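Local coordinates for WAP, Kazal, immunoglobulin, Kunitz and NTR domain-containing protein 2 (Mus musculus, PDB 6MAA) that forms the follistatin domain, with its Kazal-like module, of a secreted multidomain inhibitor of myostatin (GDF8) and GDF11 that probably also inhibits proteases, at residues 49-54 against 68-73; 30-35 against 80-85. All coordinates share one frame; numbering follows the deposited sequence.

Interaction 1: 49-54 against 68-73. With NO3 (nitrate ion), chain C.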
loop_
_atom_site.group_PDB
_atom_site.type_symbol
_atom_site.label_atom_id
_atom_site.label_comp_id
_atom_site.label_asym_id
_atom_site.label_seq_id
_atom_site.Cartn_x
_atom_site.Cartn_y
_atom_site.Cartn_z
ATOM N N ASP A 49 5.763 -0.605 1.029
ATOM C CA ASP A 49 6.965 -0.610 1.875
ATOM C C ASP A 49 8.111 0.242 1.322
ATOM O O ASP A 49 9.281 -0.132 1.422
ATOM C CB ASP A 49 7.454 -2.028 2.168
ATOM C CG ASP A 49 6.708 -2.678 3.295
ATOM O OD1 ASP A 49 6.113 -1.949 4.114
ATOM O OD2 ASP A 49 6.730 -3.924 3.363
ATOM N N ARG A 50 7.793 1.409 0.771
ATOM C CA ARG A 50 8.834 2.298 0.263
ATOM C C ARG A 50 8.357 3.724 0.460
ATOM O O ARG A 50 7.335 4.107 -0.116
ATOM C CB ARG A 50 9.120 2.031 -1.220
ATOM C CG ARG A 50 10.217 2.927 -1.806
ATOM C CD ARG A 50 10.570 2.552 -3.246
ATOM N NE ARG A 50 9.457 2.799 -4.157
ATOM C CZ ARG A 50 9.325 3.883 -4.919
ATOM N NH1 ARG A 50 10.245 4.838 -4.901
ATOM N NH2 ARG A 50 8.268 4.009 -5.708
ATOM N N CYS A 51 9.087 4.504 1.257
ATOM C CA CYS A 51 8.645 5.847 1.610
ATOM C C CYS A 51 9.822 6.811 1.616
ATOM O O CYS A 51 10.950 6.430 1.926
ATOM C CB CYS A 51 8.036 5.861 3.015
ATOM S SG CYS A 51 6.549 4.847 3.205
ATOM N N GLU A 52 9.539 8.077 1.315
ATOM C CA GLU A 52 10.558 9.110 1.443
ATOM C C GLU A 52 10.845 9.407 2.909
ATOM O O GLU A 52 9.929 9.508 3.732
ATOM C CB GLU A 52 10.079 10.406 0.798
ATOM C CG GLU A 52 9.925 10.327 -0.698
ATOM C CD GLU A 52 9.906 11.691 -1.340
ATOM O OE1 GLU A 52 10.454 12.636 -0.738
ATOM O OE2 GLU A 52 9.345 11.816 -2.445
ATOM N N LYS A 53 12.128 9.593 3.229
ATOM C CA LYS A 53 12.515 10.090 4.549
ATOM C C LYS A 53 12.352 11.610 4.595
ATOM O O LYS A 53 13.305 12.380 4.712
ATOM C CB LYS A 53 13.926 9.665 4.932
ATOM C CG LYS A 53 14.177 9.826 6.433
ATOM C CD LYS A 53 15.639 9.717 6.807
ATOM C CE LYS A 53 16.407 10.946 6.375
ATOM N NZ LYS A 53 17.795 10.924 6.914
ATOM N N GLU A 54 11.104 12.028 4.473
ATOM C CA GLU A 54 10.733 13.439 4.505
ATOM C C GLU A 54 9.800 13.577 5.693
ATOM O O GLU A 54 8.686 13.022 5.665
ATOM C CB GLU A 54 10.010 13.805 3.207
ATOM C CG GLU A 54 9.746 15.290 3.024
ATOM C CD GLU A 54 11.020 16.102 2.983
ATOM O OE1 GLU A 54 11.310 16.806 3.973
ATOM O OE2 GLU A 54 11.745 16.013 1.970
ATOM N N ASN A 68 5.919 9.908 8.712
ATOM C CA ASN A 68 5.014 10.612 7.806
ATOM C C ASN A 68 3.855 9.673 7.482
ATOM O O ASN A 68 3.781 8.555 7.995
ATOM C CB ASN A 68 5.727 11.168 6.562
ATOM C CG ASN A 68 6.344 10.085 5.695
ATOM O OD1 ASN A 68 5.815 8.980 5.583
ATOM N ND2 ASN A 68 7.474 10.407 5.074
ATOM N N ARG A 69 2.935 10.141 6.637
ATOM C CA ARG A 69 1.753 9.341 6.327
ATOM C C ARG A 69 2.105 8.061 5.584
ATOM O O ARG A 69 1.425 7.042 5.753
ATOM C CB ARG A 69 0.763 10.158 5.502
ATOM C CG ARG A 69 0.116 11.277 6.279
ATOM C CD ARG A 69 -1.039 11.849 5.499
ATOM N NE ARG A 69 -1.668 12.957 6.200
ATOM C CZ ARG A 69 -2.916 13.352 5.978
ATOM N NH1 ARG A 69 -3.661 12.710 5.090
ATOM N NH2 ARG A 69 -3.424 14.372 6.655
ATOM N N CYS A 70 3.136 8.096 4.744
ATOM C CA CYS A 70 3.549 6.882 4.050
ATOM C C CYS A 70 3.998 5.806 5.037
ATOM O O CYS A 70 3.649 4.631 4.887
ATOM C CB CYS A 70 4.641 7.220 3.035
ATOM S SG CYS A 70 5.204 5.841 2.013
ATOM N N PHE A 71 4.754 6.189 6.072
ATOM C CA PHE A 71 5.140 5.205 7.081
ATOM C C PHE A 71 3.934 4.714 7.880
ATOM O O PHE A 71 3.864 3.532 8.240
ATOM C CB PHE A 71 6.263 5.745 7.972
ATOM C CG PHE A 71 7.587 5.871 7.251
ATOM C CD1 PHE A 71 8.363 4.749 6.998
ATOM C CD2 PHE A 71 8.031 7.103 6.790
ATOM C CE1 PHE A 71 9.566 4.855 6.313
ATOM C CE2 PHE A 71 9.232 7.219 6.116
ATOM C CZ PHE A 71 9.998 6.091 5.871
ATOM N N MET A 72 2.961 5.591 8.144
ATOM C CA MET A 72 1.719 5.141 8.768
ATOM C C MET A 72 1.021 4.095 7.902
ATOM O O MET A 72 0.603 3.040 8.398
ATOM C CB MET A 72 0.795 6.334 9.017
ATOM C CG MET A 72 -0.507 5.975 9.715
ATOM S SD MET A 72 -1.687 7.338 9.795
ATOM C CE MET A 72 -2.145 7.481 8.066
ATOM N N ASP A 73 0.907 4.365 6.595
ATOM C CA ASP A 73 0.261 3.418 5.688
ATOM C C ASP A 73 1.002 2.089 5.659
ATOM O O ASP A 73 0.381 1.024 5.540
ATOM C CB ASP A 73 0.235 3.981 4.266
ATOM C CG ASP A 73 -0.737 5.126 4.085
ATOM O OD1 ASP A 73 -1.561 5.395 4.981
ATOM O OD2 ASP A 73 -0.670 5.755 3.007
HETATM N N NO3 C . 6.239 9.358 0.895
HETATM O O1 NO3 C . 6.648 9.558 2.066
HETATM O O2 NO3 C . 6.984 8.780 0.064
HETATM O O3 NO3 C . 5.083 9.750 0.555
#

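Interaction 2: 30-35 against 80-85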
loop_
_atom_site.group_PDB
_atom_site.type_symbol
_atom_site.label_atom_id
_atom_site.label_comp_id
_atom_site.label_asym_id
_atom_site.label_seq_id
_atom_site.Cartn_x
_atom_site.Cartn_y
_atom_site.Cartn_z
ATOM N N LEU A 30 -7.998 -2.745 -1.447
ATOM C CA LEU A 30 -8.635 -1.914 -0.426
ATOM C C LEU A 30 -7.723 -1.645 0.762
ATOM O O LEU A 30 -7.879 -0.618 1.434
ATOM C CB LEU A 30 -9.939 -2.554 0.054
ATOM C CG LEU A 30 -11.102 -2.629 -0.940
ATOM C CD1 LEU A 30 -12.302 -3.293 -0.294
ATOM C CD2 LEU A 30 -11.468 -1.244 -1.427
ATOM N N GLN A 31 -6.782 -2.544 1.049
ATOM C CA GLN A 31 -5.943 -2.399 2.232
ATOM C C GLN A 31 -5.066 -1.161 2.126
ATOM O O GLN A 31 -4.334 -0.974 1.151
ATOM C CB GLN A 31 -5.066 -3.636 2.405
ATOM C CG GLN A 31 -3.956 -3.478 3.433
ATOM C CD GLN A 31 -4.482 -3.285 4.844
ATOM O OE1 GLN A 31 -5.285 -4.080 5.330
ATOM N NE2 GLN A 31 -4.024 -2.228 5.513
ATOM N N GLN A 32 -5.144 -0.317 3.149
ATOM C CA GLN A 32 -4.269 0.838 3.260
ATOM C C GLN A 32 -2.809 0.409 3.152
ATOM O O GLN A 32 -2.380 -0.542 3.810
ATOM C CB GLN A 32 -4.528 1.472 4.622
ATOM C CG GLN A 32 -3.672 2.645 4.961
ATOM C CD GLN A 32 -4.071 3.226 6.287
ATOM O OE1 GLN A 32 -4.972 2.710 6.947
ATOM N NE2 GLN A 32 -3.403 4.296 6.697
ATOM N N GLY A 33 -2.054 1.105 2.297
ATOM C CA GLY A 33 -0.644 0.828 2.094
ATOM C C GLY A 33 -0.330 -0.273 1.105
ATOM O O GLY A 33 0.850 -0.589 0.910
ATOM N N SER A 34 -1.334 -0.858 0.469
ATOM C CA SER A 34 -1.131 -1.971 -0.442
ATOM C C SER A 34 -1.310 -1.507 -1.881
ATOM O O SER A 34 -1.878 -0.446 -2.154
ATOM C CB SER A 34 -2.123 -3.089 -0.127
ATOM O OG SER A 34 -3.420 -2.744 -0.559
ATOM N N GLU A 35 -0.805 -2.316 -2.807
ATOM C CA GLU A 35 -1.019 -2.055 -4.221
ATOM C C GLU A 35 -1.102 -3.381 -4.960
ATOM O O GLU A 35 -0.648 -4.420 -4.475
ATOM C CB GLU A 35 0.077 -1.162 -4.814
ATOM C CG GLU A 35 1.422 -1.851 -4.977
ATOM C CD GLU A 35 2.465 -0.959 -5.630
ATOM O OE1 GLU A 35 3.584 -1.451 -5.893
ATOM O OE2 GLU A 35 2.170 0.230 -5.878
ATOM N N GLY A 80 -2.405 -5.340 8.600
ATOM C CA GLY A 80 -3.717 -5.626 8.044
ATOM C C GLY A 80 -4.827 -4.848 8.717
ATOM O O GLY A 80 -5.921 -5.388 8.923
ATOM N N ILE A 81 -4.574 -3.587 9.063
ATOM C CA ILE A 81 -5.511 -2.742 9.790
ATOM C C ILE A 81 -5.667 -1.419 9.043
ATOM O O ILE A 81 -4.992 -1.158 8.050
ATOM C CB ILE A 81 -5.070 -2.498 11.250
ATOM C CG1 ILE A 81 -3.757 -1.707 11.277
ATOM C CG2 ILE A 81 -4.937 -3.821 12.000
ATOM C CD1 ILE A 81 -3.285 -1.334 12.670
ATOM N N THR A 82 -6.561 -0.574 9.547
ATOM C CA THR A 82 -6.742 0.775 9.029
ATOM C C THR A 82 -6.312 1.767 10.099
ATOM O O THR A 82 -6.719 1.646 11.259
ATOM C CB THR A 82 -8.204 1.020 8.649
ATOM O OG1 THR A 82 -8.569 0.151 7.572
ATOM C CG2 THR A 82 -8.411 2.458 8.210
ATOM N N LEU A 83 -5.480 2.732 9.712
ATOM C CA LEU A 83 -5.008 3.784 10.603
ATOM C C LEU A 83 -5.384 5.132 10.007
ATOM O O LEU A 83 -5.070 5.408 8.845
ATOM C CB LEU A 83 -3.483 3.706 10.766
ATOM C CG LEU A 83 -2.923 2.484 11.500
ATOM C CD1 LEU A 83 -1.400 2.505 11.497
ATOM C CD2 LEU A 83 -3.467 2.438 12.919
ATOM N N SER A 84 -6.050 5.968 10.795
ATOM C CA SER A 84 -6.415 7.307 10.355
ATOM C C SER A 84 -5.626 8.355 11.132
ATOM O O SER A 84 -5.142 8.112 12.240
ATOM C CB SER A 84 -7.919 7.562 10.507
ATOM O OG SER A 84 -8.345 7.271 11.823
ATOM N N VAL A 85 -5.505 9.534 10.531
ATOM C CA VAL A 85 -4.748 10.630 11.123
ATOM C C VAL A 85 -5.569 11.280 12.227
ATOM O O VAL A 85 -6.782 11.482 12.086
ATOM C CB VAL A 85 -4.364 11.647 10.034
ATOM C CG1 VAL A 85 -3.672 12.859 10.645
ATOM C CG2 VAL A 85 -3.484 10.984 8.974
HETATM O O HOH W 1 -7.690 -3.634 6.722
HETATM O O HOH W 2 -7.395 -0.557 5.078
#

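Interaction 1: 49-54 against 68-73
The disulfide between Cys-51 and Cys-70 joins an irregular loop to the first turn of a helix, its SG atoms 2.1 Å apart with a torsion of -80°. Cys-51 also covers an aromatic ring: Cys-51 CB stands over one face of Phe-71, 3.6 Å from the ring centroid in a CH-pi contact, and Cys-51 SG lies 4.2 Å from that centroid, 9° off the ring normal. Glu-52 O approaches the edge of this ring, near its plane, 3.4 Å from Phe-71 CE2. Asn-68 ND2 donates two bonds of 2.9 Å, both nearly in its amide plane, to Glu-52 O and, much straighter, to Glu-54 O. Asn-68 thus holds the carbonyls on either side of Lys-53, whose bond to Glu-54 is the predicted reactive bond, as the equivalent asparagine does in Kazal inhibitors. The amide's other end is held too: Asn-68 is the N-cap, and its OD1 accepts from Phe-71 N at 3.0 Å, consistent with a fixed rotation. A nitrate, probably from the crystallisation liquor, accepts through O2 from Glu-52 N at 2.9 Å. The loop runs between strands 42-47 and 58-60, while Met-72 and Arg-69 of helix 69-79 reach strands 58-60 and 85-86.

Interaction 2: 30-35 against 80-85
Gln-32 pairs its terminal amide with the backbone of Leu-83 through two bonds: Gln-32 OE1 accepts from Leu-83 N at 2.8 Å, and Gln-32 NE2 donates to Leu-83 O at 2.9 Å. The extended side chain, with CG opposite the backbone N (chi1 177°), reaches across to 80-85 and brings Gln-32 OE1 to 3.3 Å from Thr-82 CA. Gln-32 NE2 gives a further bond to Asp-73 OD1. Gln-31 follows another path, bending at chi2 (65°), and its NE2 bridges two carbonyls, Ile-81 O across the contact at 2.9 Å and Gln-32 O within its own loop, both close to the amide plane. Beside these direct bonds, water mediates: one donates to Gln-31 OE1 at 2.8 Å and only weakly to Gly-80 O, and a second links Gln-32 N with Thr-82 OG1. Both glutamines belong to a type II turn from Gln-31 to Ser-34, whose N and OG both donate to Gln-31 O. In the partner segment, Gly-80 is the C' residue of the Schellman motif ending helix 69-79. The contact therefore joins the turn leading into strand 34-39 to the connection between that helix and strand 85-86, with Gln-32 and Leu-83 both packed on Met-72.

How the interactions relate
From the N terminus, the chain first passes 30-35, enters the hairpin of strands 34-39 and 42-47, and then reaches 49-54. Interaction 1 closes the shorter loop, around strands 58-60 and 65-66, when 68-73 begins the helix; only after that helix ends does 80-85 return to 30-35, so interaction 1 is nested inside the loop closed by interaction 2. The two meet on helix 69-79 through Asp-73 and Met-72, and Arg-69 adds a further touch by packing its NE against Val-85 CG2. Together they tie both the incoming hairpin and the predicted reactive-bond loop to the helix and small three-stranded sheet of the Kazal-like module.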